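Sulfite dehydrogenase (Paracoccus pantotrophus, PDB 2XTS) probably oxidises protein-bound sulfane sulfur at a molybdenum-molybdopterin centre and passes the electrons on to heme c. Local coordinates at residues R74-L82 and G220-R228; S292-V302 and A319-L329. One frame throughout, in Å; residues are numbered along the deposited sequence.

Contact 1 of 2, residues R74-L82 and G220-R228; sequences RHHSGAIEL and GNMWVKWVR. With MTE (phosphonic acidmono-(2-amino-5,6-dimercapto-4-oxo-3,7,8a,9,10,10a-hexahydro-4H-8-oxa-1,3,9,10-tetraaza-anthracen-7-ylmethyl)ester), chain E; 2MO (molybdenum (IV)oxide), chain F; HEC (heme c), chain K.
The contact belongs to the molybdopterin pocket of the sulfite oxidase fold, where K225 and W226 lie beside the cofactor and meet R74-L82 directly, K225 at strand 74-75 and W226 mainly at the loop that follows. The K225 side chain bends at chi3 (-68°), which carries NZ to R74 O at 2.9 Å, meeting that oxygen from above the carbonyl plane. NZ also donates to the phosphate oxygen O2P of MTE at 2.7 Å and to E206 O. R74 N adds a second, nearly straight bond to O2P (3.0 Å), so backbone and ammonium grip one oxygen. The backbone of the same lysine reads the pterin: K225 N donates to N1 at 2.9 Å (171°), and K225 O accepts from N2. W226 is sandwiched, with I80 CG1 3.5 Å from the centroid of its five-membered ring over one face and K225 CB against the opposite one; its NE1 is taken by K205 O. In I80, chi1 of 59° puts CG1 over that ring, and CD1 near CG and CB of the tryptophan. R74 NE donates to OT2 on the molybdenum at 3.1 Å, while R74 NH1 covers the H76 ring near its centre. H76 ND1 donates to heme O2D at 3.2 Å. The lysine charge would be expected to offset that of the phosphate, and H76, whose NE2 lies near MTE S1', links the surroundings of both cofactors and may lie near an electron route.

Contact 2 of 2, residues S292-V302 and A319-L329; sequences SGNGRITRVDV and ALPKALTRFHL
F327 carries the tight end of this contact, its ring packed face-on against V300 between strands 297-302 and 325-329. V300 CG1 stands over the ring centre, 3.7 Å from the centroid and 7° off the normal. With CG between backbone N and carbonyl carbon, chi1 (67°) brings the phenyl group to this side, and chi2 turns its face to the valine. V302 CG2 touches the ring at CE1 (3.8 Å), while the V302 and L329 side chains pass each other in opposite directions, CG1 against CD2. A290 and S342 on neighbouring strands pack against V300 and F327.

Toward the loops, polar groups take over. K322 N donates to G295 O at 3.1 Å, and K322 CA makes a CA-H...O contact with S292 O (3.2 Å). A water that accepts from I297 N and donates to L320 O also bonds T325 OG1, tying the start of both strands to the 319-320 loop. On the exposed flank the R296 chain, extended from CG to NE, runs alongside P321: P321 CD lies over the guanidinium face and NH1 donates to A319 O at 3.0 Å. K322 NZ donates to a second water (2.7 Å), which donates to G293 O.

The two strands, 39° apart, both pair with strand 311-316, and the sheet curls so that their side chains face each other, consistent with the immunoglobulin-like β fold of E-set dimerisation domains.

In the fold
Contact 1 lies in the molybdopterin-binding region and contact 2 in the dimerisation region, on opposite sides of the chain's centre; their centres are about 27 Å apart and their nearest atoms about 6 Å, without touching. Contact 1 is buried almost throughout and joins segments far apart in sequence, directly by a lysine bond and apolar packing on a tryptophan, and through the cofactor, to which most of the polar bonding runs. Contact 2 joins segments only 17 residues apart: an apolar interior between strands grades into water-bridged loops, with R296 and P321 at the solvent edge. Both also touch the second subunit, contact 1 through H75 and I80-L82, among others, contact 2 through L320 and H328.

Contact 1 of 2, residues R74-L82 and G220-R228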
loop_
_atom_site.group_PDB
_atom_site.type_symbol
_atom_site.label_atom_id
_atom_site.label_comp_id
_atom_site.label_asym_id
_atom_site.label_seq_id
_atom_site.Cartn_x
_atom_site.Cartn_y
_atom_site.Cartn_z
ATOM N N ARG A 74 6.246 -0.901 17.006
ATOM C CA ARG A 74 6.865 -1.357 18.260
ATOM C C ARG A 74 8.179 -0.595 18.411
ATOM O O ARG A 74 9.062 -0.698 17.558
ATOM C CB ARG A 74 7.080 -2.875 18.293
ATOM C CG ARG A 74 7.118 -3.484 19.690
ATOM C CD ARG A 74 8.302 -3.077 20.520
ATOM N NE ARG A 74 8.452 -4.046 21.608
ATOM C CZ ARG A 74 8.738 -3.752 22.867
ATOM N NH1 ARG A 74 8.921 -2.494 23.272
ATOM N NH2 ARG A 74 8.813 -4.756 23.741
ATOM N N HIS A 75 8.287 0.179 19.482
ATOM C CA HIS A 75 9.505 0.934 19.815
ATOM C C HIS A 75 9.974 0.585 21.210
ATOM O O HIS A 75 9.190 0.130 22.036
ATOM C CB HIS A 75 9.255 2.454 19.798
ATOM C CG HIS A 75 8.489 2.903 18.620
ATOM N ND1 HIS A 75 7.347 3.686 18.662
ATOM C CD2 HIS A 75 8.693 2.584 17.327
ATOM C CE1 HIS A 75 6.910 3.861 17.421
ATOM N NE2 HIS A 75 7.718 3.208 16.597
ATOM N N HIS A 76 11.245 0.857 21.472
ATOM C CA HIS A 76 11.805 0.715 22.817
ATOM C C HIS A 76 12.276 2.047 23.413
ATOM O O HIS A 76 12.399 2.145 24.631
ATOM C CB HIS A 76 12.939 -0.317 22.864
ATOM C CG HIS A 76 12.514 -1.710 22.507
ATOM N ND1 HIS A 76 12.395 -2.755 23.402
ATOM C CD2 HIS A 76 12.188 -2.216 21.296
ATOM C CE1 HIS A 76 12.003 -3.839 22.737
ATOM N NE2 HIS A 76 11.869 -3.528 21.466
ATOM N N SER A 77 12.501 3.071 22.576
ATOM C CA SER A 77 12.777 4.433 23.063
ATOM C C SER A 77 12.068 5.453 22.183
ATOM O O SER A 77 12.521 6.575 22.039
ATOM C CB SER A 77 14.262 4.745 23.179
ATOM O OG SER A 77 14.926 4.666 21.931
ATOM N N GLY A 78 10.913 5.051 21.642
ATOM C CA GLY A 78 10.060 5.905 20.807
ATOM C C GLY A 78 10.489 5.953 19.341
ATOM O O GLY A 78 11.529 5.429 18.959
ATOM N N ALA A 79 9.657 6.582 18.522
ATOM C CA ALA A 79 9.893 6.724 17.100
ATOM C C ALA A 79 10.719 7.977 16.889
ATOM O O ALA A 79 10.235 9.078 17.132
ATOM C CB ALA A 79 8.561 6.838 16.360
ATOM N N ILE A 80 11.949 7.824 16.414
ATOM C CA ILE A 80 12.850 8.973 16.266
ATOM C C ILE A 80 12.782 9.580 14.881
ATOM O O ILE A 80 12.431 8.919 13.907
ATOM C CB ILE A 80 14.321 8.583 16.581
ATOM C CG1 ILE A 80 14.816 7.463 15.660
ATOM C CG2 ILE A 80 14.441 8.173 18.056
ATOM C CD1 ILE A 80 16.344 7.307 15.635
ATOM N N GLU A 81 13.132 10.863 14.830
ATOM C CA GLU A 81 13.250 11.612 13.609
ATOM C C GLU A 81 14.695 11.677 13.141
ATOM O O GLU A 81 15.553 12.276 13.785
ATOM C CB GLU A 81 12.723 13.025 13.814
ATOM C CG GLU A 81 12.852 13.871 12.549
ATOM C CD GLU A 81 12.480 15.309 12.719
ATOM O OE1 GLU A 81 11.288 15.613 12.666
ATOM O OE2 GLU A 81 13.394 16.133 12.872
ATOM N N LEU A 82 14.956 11.048 12.015
ATOM C CA LEU A 82 16.304 10.911 11.472
ATOM C C LEU A 82 16.276 11.294 9.990
ATOM O O LEU A 82 15.768 10.562 9.141
ATOM C CB LEU A 82 16.817 9.484 11.662
ATOM C CG LEU A 82 18.244 9.167 11.185
ATOM C CD1 LEU A 82 19.230 10.155 11.769
ATOM C CD2 LEU A 82 18.581 7.719 11.559
ATOM N N GLY A 220 9.979 -10.023 14.478
ATOM C CA GLY A 220 10.027 -8.590 14.192
ATOM C C GLY A 220 11.145 -7.855 14.906
ATOM O O GLY A 220 11.653 -6.859 14.407
ATOM N N ASN A 221 11.503 -8.283 16.116
ATOM C CA ASN A 221 12.577 -7.596 16.817
ATOM C C ASN A 221 13.857 -7.488 15.999
ATOM O O ASN A 221 14.628 -6.539 16.182
ATOM C CB ASN A 221 12.854 -8.248 18.178
ATOM C CG ASN A 221 13.879 -7.474 18.984
ATOM O OD1 ASN A 221 15.038 -7.900 19.096
ATOM N ND2 ASN A 221 13.510 -6.286 19.449
ATOM N N MET A 222 14.094 -8.427 15.102
ATOM C CA MET A 222 15.326 -8.415 14.354
ATOM C C MET A 222 15.283 -7.426 13.190
ATOM O O MET A 222 16.310 -7.169 12.576
ATOM C CB MET A 222 15.648 -9.821 13.918
ATOM C CG MET A 222 15.788 -10.758 15.103
ATOM S SD MET A 222 16.181 -12.444 14.578
ATOM C CE MET A 222 17.956 -12.364 14.424
ATOM N N TRP A 223 14.097 -6.869 12.907
ATOM C CA TRP A 223 13.938 -5.907 11.814
ATOM C C TRP A 223 14.369 -4.531 12.319
ATOM O O TRP A 223 13.543 -3.625 12.527
ATOM C CB TRP A 223 12.490 -5.903 11.304
ATOM C CG TRP A 223 12.014 -7.174 10.658
ATOM C CD1 TRP A 223 12.130 -8.453 11.123
ATOM C CD2 TRP A 223 11.201 -7.234 9.508
ATOM N NE1 TRP A 223 11.498 -9.318 10.270
ATOM C CE2 TRP A 223 10.926 -8.588 9.259
ATOM C CE3 TRP A 223 10.754 -6.271 8.601
ATOM C CZ2 TRP A 223 10.178 -9.002 8.173
ATOM C CZ3 TRP A 223 10.011 -6.670 7.534
ATOM C CH2 TRP A 223 9.721 -8.029 7.320
ATOM N N VAL A 224 15.665 -4.383 12.573
ATOM C CA VAL A 224 16.213 -3.203 13.222
ATOM C C VAL A 224 15.858 -1.946 12.398
ATOM O O VAL A 224 16.162 -1.862 11.204
ATOM C CB VAL A 224 17.740 -3.340 13.429
ATOM C CG1 VAL A 224 18.307 -2.064 14.054
ATOM C CG2 VAL A 224 18.074 -4.541 14.286
ATOM N N LYS A 225 15.237 -0.981 13.063
ATOM C CA LYS A 225 14.836 0.281 12.454
ATOM C C LYS A 225 15.899 1.359 12.661
ATOM O O LYS A 225 16.689 1.321 13.609
ATOM C CB LYS A 225 13.501 0.723 13.063
ATOM C CG LYS A 225 12.346 -0.127 12.661
ATOM C CD LYS A 225 11.001 0.355 13.203
ATOM C CE LYS A 225 10.846 0.229 14.701
ATOM N NZ LYS A 225 9.553 0.814 15.117
ATOM N N TRP A 226 15.899 2.336 11.761
ATOM C CA TRP A 226 16.852 3.449 11.818
ATOM C C TRP A 226 18.268 2.885 11.904
ATOM O O TRP A 226 19.085 3.331 12.701
ATOM C CB TRP A 226 16.552 4.418 12.997
ATOM C CG TRP A 226 15.093 4.739 13.179
ATOM C CD1 TRP A 226 14.367 5.585 12.400
ATOM C CD2 TRP A 226 14.204 4.265 14.189
ATOM N NE1 TRP A 226 13.075 5.654 12.847
ATOM C CE2 TRP A 226 12.949 4.843 13.937
ATOM C CE3 TRP A 226 14.345 3.435 15.295
ATOM C CZ2 TRP A 226 11.834 4.567 14.716
ATOM C CZ3 TRP A 226 13.246 3.180 16.080
ATOM C CH2 TRP A 226 11.995 3.726 15.780
ATOM N N VAL A 227 18.561 1.876 11.078
ATOM C CA VAL A 227 19.775 1.087 11.258
ATOM C C VAL A 227 21.018 1.948 11.061
ATOM O O VAL A 227 21.140 2.639 10.055
ATOM C CB VAL A 227 19.824 -0.158 10.345
ATOM C CG1 VAL A 227 20.734 -1.226 10.961
ATOM C CG2 VAL A 227 18.500 -0.780 10.199
ATOM N N ARG A 228 21.921 1.918 12.035
ATOM C CA ARG A 228 23.130 2.745 11.973
ATOM C C ARG A 228 24.440 1.998 11.845
ATOM O O ARG A 228 25.438 2.567 11.386
ATOM C CB ARG A 228 23.219 3.673 13.196
ATOM C CG ARG A 228 23.835 3.060 14.423
ATOM C CD ARG A 228 24.072 4.091 15.472
ATOM N NE ARG A 228 24.859 3.551 16.580
ATOM C CZ ARG A 228 25.211 4.242 17.658
ATOM N NH1 ARG A 228 24.788 5.495 17.834
ATOM N NH2 ARG A 228 25.982 3.672 18.570
HETATM N N1 MTE E . 14.481 -1.179 15.831
HETATM C C2 MTE E . 14.934 -0.258 16.674
HETATM N N2 MTE E . 16.011 0.474 16.317
HETATM N N3 MTE E . 14.339 -0.016 17.858
HETATM C C4 MTE E . 13.244 -0.709 18.283
HETATM O O4 MTE E . 12.744 -0.416 19.389
HETATM N N5 MTE E . 11.663 -2.588 17.765
HETATM C C6 MTE E . 11.704 -3.858 17.078
HETATM C C7 MTE E . 11.909 -3.764 15.574
HETATM N N8 MTE E . 13.026 -2.905 15.279
HETATM C C9 MTE E . 12.712 -1.752 17.429
HETATM C C10 MTE E . 13.410 -1.965 16.156
HETATM C "C1'" MTE E . 10.487 -4.723 17.352
HETATM S "S1'" MTE E . 10.349 -5.517 18.905
HETATM C "C2'" MTE E . 9.551 -4.960 16.402
HETATM S "S2'" MTE E . 8.269 -6.080 16.638
HETATM C "C3'" MTE E . 9.656 -4.249 15.070
HETATM O "O3'" MTE E . 10.711 -3.275 14.995
HETATM C "C4'" MTE E . 8.372 -3.493 14.784
HETATM O "O4'" MTE E . 8.446 -2.892 13.483
HETATM P P MTE E . 7.387 -1.723 13.191
HETATM O O1P MTE E . 6.046 -2.500 13.350
HETATM O O2P MTE E . 7.485 -0.655 14.230
HETATM O O3P MTE E . 7.633 -1.323 11.777
HETATM MO MO 2MO F . 8.723 -7.224 18.673
HETATM O OT1 2MO F . 9.545 -8.761 18.245
HETATM O OT2 2MO F . 8.596 -6.937 20.607
HETATM FE FE HEC K . 16.490 1.272 33.340
HETATM C CHA HEC K . 15.450 -1.454 31.602
HETATM C CHB HEC K . 19.353 -0.375 34.180
HETATM C CHC HEC K . 17.654 4.081 34.756
HETATM C CHD HEC K . 13.432 2.663 33.066
HETATM N NA HEC K . 17.254 -0.554 32.967
HETATM C C1A HEC K . 16.628 -1.560 32.268
HETATM C C2A HEC K . 17.438 -2.756 32.318
HETATM C C3A HEC K . 18.524 -2.447 33.039
HETATM C C4A HEC K . 18.419 -1.064 33.450
HETATM C CMA HEC K . 19.727 -3.346 33.399
HETATM C CAA HEC K . 17.068 -4.108 31.653
HETATM C CBA HEC K . 16.100 -4.908 32.524
HETATM C CGA HEC K . 15.792 -6.264 31.959
HETATM O O1A HEC K . 15.754 -6.430 30.739
HETATM O O2A HEC K . 15.634 -7.168 32.813
HETATM N NB HEC K . 18.174 1.779 34.236
HETATM C C1B HEC K . 19.277 0.969 34.485
HETATM C C2B HEC K . 20.361 1.791 34.977
HETATM C C3B HEC K . 19.882 3.028 35.170
HETATM C C4B HEC K . 18.524 3.042 34.683
HETATM C CMB HEC K . 21.713 1.204 35.428
HETATM C CAB HEC K . 20.625 4.260 35.665
HETATM C CBB HEC K . 21.923 4.464 34.834
HETATM N NC HEC K . 15.666 3.054 33.821
HETATM C C1C HEC K . 16.318 4.073 34.446
HETATM C C2C HEC K . 15.391 5.155 34.661
HETATM C C3C HEC K . 14.205 4.760 34.179
HETATM C C4C HEC K . 14.364 3.414 33.697
HETATM C CMC HEC K . 15.757 6.510 35.304
HETATM C CAC HEC K . 12.831 5.429 34.177
HETATM C CBC HEC K . 12.686 6.857 33.792
HETATM N ND HEC K . 14.767 0.704 32.476
HETATM C C1D HEC K . 13.642 1.500 32.374
HETATM C C2D HEC K . 12.673 0.893 31.501
HETATM C C3D HEC K . 13.308 -0.353 31.030
HETATM C C4D HEC K . 14.579 -0.419 31.683
HETATM C CMD HEC K . 11.321 1.411 31.029
HETATM C CAD HEC K . 12.688 -1.335 30.052
HETATM C CBD HEC K . 13.076 -0.933 28.631
HETATM C CGD HEC K . 12.563 -1.884 27.588
HETATM O O1D HEC K . 12.073 -2.990 27.933
HETATM O O2D HEC K . 12.744 -1.570 26.395
#

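Contact 2 of 2, residues S292-V302 and A319-L329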
loop_
_atom_site.group_PDB
_atom_site.type_symbol
_atom_site.label_atom_id
_atom_site.label_comp_id
_atom_site.label_asym_id
_atom_site.label_seq_id
_atom_site.Cartn_x
_atom_site.Cartn_y
_atom_site.Cartn_z
ATOM N N SER A 292 3.721 -17.816 7.087
ATOM C CA SER A 292 4.738 -18.660 7.664
ATOM C C SER A 292 6.124 -18.125 7.378
ATOM O O SER A 292 6.429 -17.797 6.229
ATOM C CB SER A 292 4.669 -20.058 7.084
ATOM O OG SER A 292 5.667 -20.846 7.677
ATOM N N GLY A 293 6.985 -18.119 8.395
ATOM C CA GLY A 293 8.370 -17.795 8.205
ATOM C C GLY A 293 9.175 -18.887 7.550
ATOM O O GLY A 293 10.324 -18.683 7.230
ATOM N N ASN A 294 8.581 -20.072 7.416
ATOM C CA ASN A 294 9.258 -21.215 6.814
ATOM C C ASN A 294 8.930 -21.430 5.335
ATOM O O ASN A 294 9.354 -22.425 4.754
ATOM C CB ASN A 294 8.962 -22.474 7.640
ATOM C CG ASN A 294 9.686 -22.480 8.979
ATOM O OD1 ASN A 294 9.062 -22.620 10.045
ATOM N ND2 ASN A 294 10.973 -22.293 8.936
ATOM N N GLY A 295 8.248 -20.468 4.717
ATOM C CA GLY A 295 8.028 -20.486 3.284
ATOM C C GLY A 295 6.638 -20.060 2.889
ATOM O O GLY A 295 6.052 -19.168 3.523
ATOM N N ARG A 296 6.124 -20.649 1.810
ATOM C CA ARG A 296 4.789 -20.353 1.344
ATOM C C ARG A 296 3.741 -21.135 2.108
ATOM O O ARG A 296 3.945 -22.287 2.479
ATOM C CB ARG A 296 4.651 -20.736 -0.120
ATOM C CG ARG A 296 5.590 -19.984 -1.081
ATOM C CD ARG A 296 5.524 -20.610 -2.484
ATOM N NE ARG A 296 6.481 -20.017 -3.424
ATOM C CZ ARG A 296 6.206 -19.027 -4.274
ATOM N NH1 ARG A 296 4.999 -18.452 -4.317
ATOM N NH2 ARG A 296 7.164 -18.587 -5.084
ATOM N N ILE A 297 2.595 -20.502 2.302
ATOM C CA ILE A 297 1.385 -21.203 2.715
ATOM C C ILE A 297 0.906 -22.046 1.539
ATOM O O ILE A 297 0.847 -21.568 0.421
ATOM C CB ILE A 297 0.276 -20.191 3.155
ATOM C CG1 ILE A 297 0.682 -19.471 4.439
ATOM C CG2 ILE A 297 -1.089 -20.872 3.288
ATOM C CD1 ILE A 297 0.908 -20.323 5.618
ATOM N N THR A 298 0.556 -23.295 1.798
ATOM C CA THR A 298 0.025 -24.172 0.761
ATOM C C THR A 298 -1.465 -24.366 0.882
ATOM O O THR A 298 -2.119 -24.565 -0.117
ATOM C CB THR A 298 0.726 -25.518 0.762
ATOM O OG1 THR A 298 0.628 -26.120 2.048
ATOM C CG2 THR A 298 2.177 -25.357 0.381
ATOM N N ARG A 299 -2.009 -24.316 2.095
ATOM C CA ARG A 299 -3.440 -24.316 2.298
ATOM C C ARG A 299 -3.836 -23.814 3.661
ATOM O O ARG A 299 -3.006 -23.729 4.570
ATOM C CB ARG A 299 -4.076 -25.670 1.997
ATOM C CG ARG A 299 -4.098 -26.636 3.112
ATOM C CD ARG A 299 -4.850 -27.918 2.710
ATOM N NE ARG A 299 -5.085 -28.737 3.886
ATOM C CZ ARG A 299 -4.201 -29.599 4.371
ATOM N NH1 ARG A 299 -3.015 -29.746 3.799
ATOM N NH2 ARG A 299 -4.493 -30.298 5.454
ATOM N N VAL A 300 -5.101 -23.443 3.758
ATOM C CA VAL A 300 -5.717 -23.112 5.023
ATOM C C VAL A 300 -7.008 -23.893 5.159
ATOM O O VAL A 300 -7.845 -23.866 4.275
ATOM C CB VAL A 300 -6.008 -21.593 5.183
ATOM C CG1 VAL A 300 -6.551 -21.304 6.580
ATOM C CG2 VAL A 300 -4.755 -20.770 4.871
ATOM N N ASP A 301 -7.143 -24.606 6.273
ATOM C CA ASP A 301 -8.388 -25.313 6.604
ATOM C C ASP A 301 -9.186 -24.474 7.601
ATOM O O ASP A 301 -8.597 -23.823 8.469
ATOM C CB ASP A 301 -8.099 -26.692 7.175
ATOM C CG ASP A 301 -7.369 -27.596 6.198
ATOM O OD1 ASP A 301 -7.526 -27.459 4.974
ATOM O OD2 ASP A 301 -6.606 -28.453 6.694
ATOM N N VAL A 302 -10.505 -24.496 7.483
ATOM C CA VAL A 302 -11.410 -23.784 8.357
ATOM C C VAL A 302 -12.387 -24.782 8.995
ATOM O O VAL A 302 -12.891 -25.691 8.313
ATOM C CB VAL A 302 -12.138 -22.682 7.571
ATOM C CG1 VAL A 302 -13.282 -22.103 8.387
ATOM C CG2 VAL A 302 -11.175 -21.604 7.181
ATOM N N ALA A 319 0.187 -16.954 -2.742
ATOM C CA ALA A 319 0.847 -17.353 -1.508
ATOM C C ALA A 319 2.336 -17.192 -1.695
ATOM O O ALA A 319 3.035 -18.109 -2.135
ATOM C CB ALA A 319 0.477 -18.790 -1.123
ATOM N N LEU A 320 2.819 -15.976 -1.431
ATOM C CA LEU A 320 4.234 -15.664 -1.595
ATOM C C LEU A 320 5.044 -16.126 -0.388
ATOM O O LEU A 320 4.508 -16.240 0.720
ATOM C CB LEU A 320 4.430 -14.152 -1.798
ATOM C CG LEU A 320 3.801 -13.552 -3.058
ATOM C CD1 LEU A 320 4.026 -12.035 -3.156
ATOM C CD2 LEU A 320 4.361 -14.286 -4.263
ATOM N N PRO A 321 6.353 -16.386 -0.570
ATOM C CA PRO A 321 7.112 -16.889 0.567
ATOM C C PRO A 321 7.214 -15.858 1.708
ATOM O O PRO A 321 7.524 -14.684 1.480
ATOM C CB PRO A 321 8.495 -17.148 -0.006
ATOM C CG PRO A 321 8.366 -17.026 -1.458
ATOM C CD PRO A 321 7.155 -16.284 -1.795
ATOM N N LYS A 322 6.946 -16.296 2.928
ATOM C CA LYS A 322 7.185 -15.480 4.097
ATOM C C LYS A 322 6.408 -14.151 4.027
ATOM O O LYS A 322 6.910 -13.099 4.424
ATOM C CB LYS A 322 8.690 -15.267 4.307
ATOM C CG LYS A 322 9.450 -16.588 4.245
ATOM C CD LYS A 322 10.926 -16.486 4.510
ATOM C CE LYS A 322 11.557 -17.882 4.274
ATOM N NZ LYS A 322 12.915 -18.087 4.795
ATOM N N ALA A 323 5.150 -14.235 3.591
ATOM C CA ALA A 323 4.276 -13.082 3.371
ATOM C C ALA A 323 2.853 -13.435 3.748
ATOM O O ALA A 323 2.420 -14.585 3.683
ATOM C CB ALA A 323 4.338 -12.638 1.928
ATOM N N LEU A 324 2.109 -12.421 4.157
ATOM C CA LEU A 324 0.701 -12.618 4.438
ATOM C C LEU A 324 -0.025 -13.129 3.218
ATOM O O LEU A 324 0.240 -12.738 2.081
ATOM C CB LEU A 324 0.012 -11.341 4.929
ATOM C CG LEU A 324 0.363 -10.813 6.315
ATOM C CD1 LEU A 324 -0.507 -9.591 6.629
ATOM C CD2 LEU A 324 0.146 -11.865 7.351
ATOM N N THR A 325 -0.982 -14.007 3.485
ATOM C CA THR A 325 -1.773 -14.702 2.486
ATOM C C THR A 325 -3.232 -14.646 2.915
ATOM O O THR A 325 -3.559 -14.972 4.053
ATOM C CB THR A 325 -1.266 -16.156 2.384
ATOM O OG1 THR A 325 0.151 -16.133 2.165
ATOM C CG2 THR A 325 -1.957 -16.941 1.272
ATOM N N ARG A 326 -4.102 -14.237 1.999
ATOM C CA ARG A 326 -5.524 -14.093 2.275
ATOM C C ARG A 326 -6.252 -15.361 1.924
ATOM O O ARG A 326 -6.012 -15.921 0.874
ATOM C CB ARG A 326 -6.067 -12.945 1.442
ATOM C CG ARG A 326 -7.572 -12.688 1.576
ATOM C CD ARG A 326 -8.071 -12.330 2.979
ATOM N NE ARG A 326 -7.350 -11.178 3.523
ATOM C CZ ARG A 326 -7.570 -10.634 4.713
ATOM N NH1 ARG A 326 -8.490 -11.125 5.532
ATOM N NH2 ARG A 326 -6.823 -9.622 5.120
ATOM N N PHE A 327 -7.136 -15.815 2.809
ATOM C CA PHE A 327 -8.018 -16.950 2.515
ATOM C C PHE A 327 -9.466 -16.600 2.739
ATOM O O PHE A 327 -9.801 -15.710 3.529
ATOM C CB PHE A 327 -7.658 -18.217 3.332
ATOM C CG PHE A 327 -7.892 -18.101 4.821
ATOM C CD1 PHE A 327 -9.118 -18.446 5.382
ATOM C CD2 PHE A 327 -6.884 -17.665 5.667
ATOM C CE1 PHE A 327 -9.323 -18.336 6.751
ATOM C CE2 PHE A 327 -7.087 -17.561 7.048
ATOM C CZ PHE A 327 -8.295 -17.892 7.585
ATOM N N HIS A 328 -10.335 -17.318 2.026
ATOM C CA HIS A 328 -11.775 -17.143 2.136
ATOM C C HIS A 328 -12.489 -18.475 2.128
ATOM O O HIS A 328 -12.072 -19.413 1.452
ATOM C CB HIS A 328 -12.358 -16.347 0.978
ATOM C CG HIS A 328 -11.900 -14.929 0.922
ATOM N ND1 HIS A 328 -12.359 -13.932 1.757
ATOM C CD2 HIS A 328 -11.026 -14.337 0.079
ATOM C CE1 HIS A 328 -11.750 -12.795 1.450
ATOM N NE2 HIS A 328 -10.936 -13.017 0.438
ATOM N N LEU A 329 -13.586 -18.527 2.872
ATOM C CA LEU A 329 -14.540 -19.630 2.786
ATOM C C LEU A 329 -15.919 -19.015 2.876
ATOM O O LEU A 329 -16.223 -18.282 3.814
ATOM C CB LEU A 329 -14.351 -20.671 3.904
ATOM C CG LEU A 329 -15.265 -21.910 3.856
ATOM C CD1 LEU A 329 -14.799 -22.869 2.766
ATOM C CD2 LEU A 329 -15.379 -22.642 5.178
HETATM O O HOH W 1 4.069 -17.187 4.213
HETATM O O HOH W 2 12.830 -17.537 7.437
HETATM O O HOH W 3 2.462 -17.638 1.796
#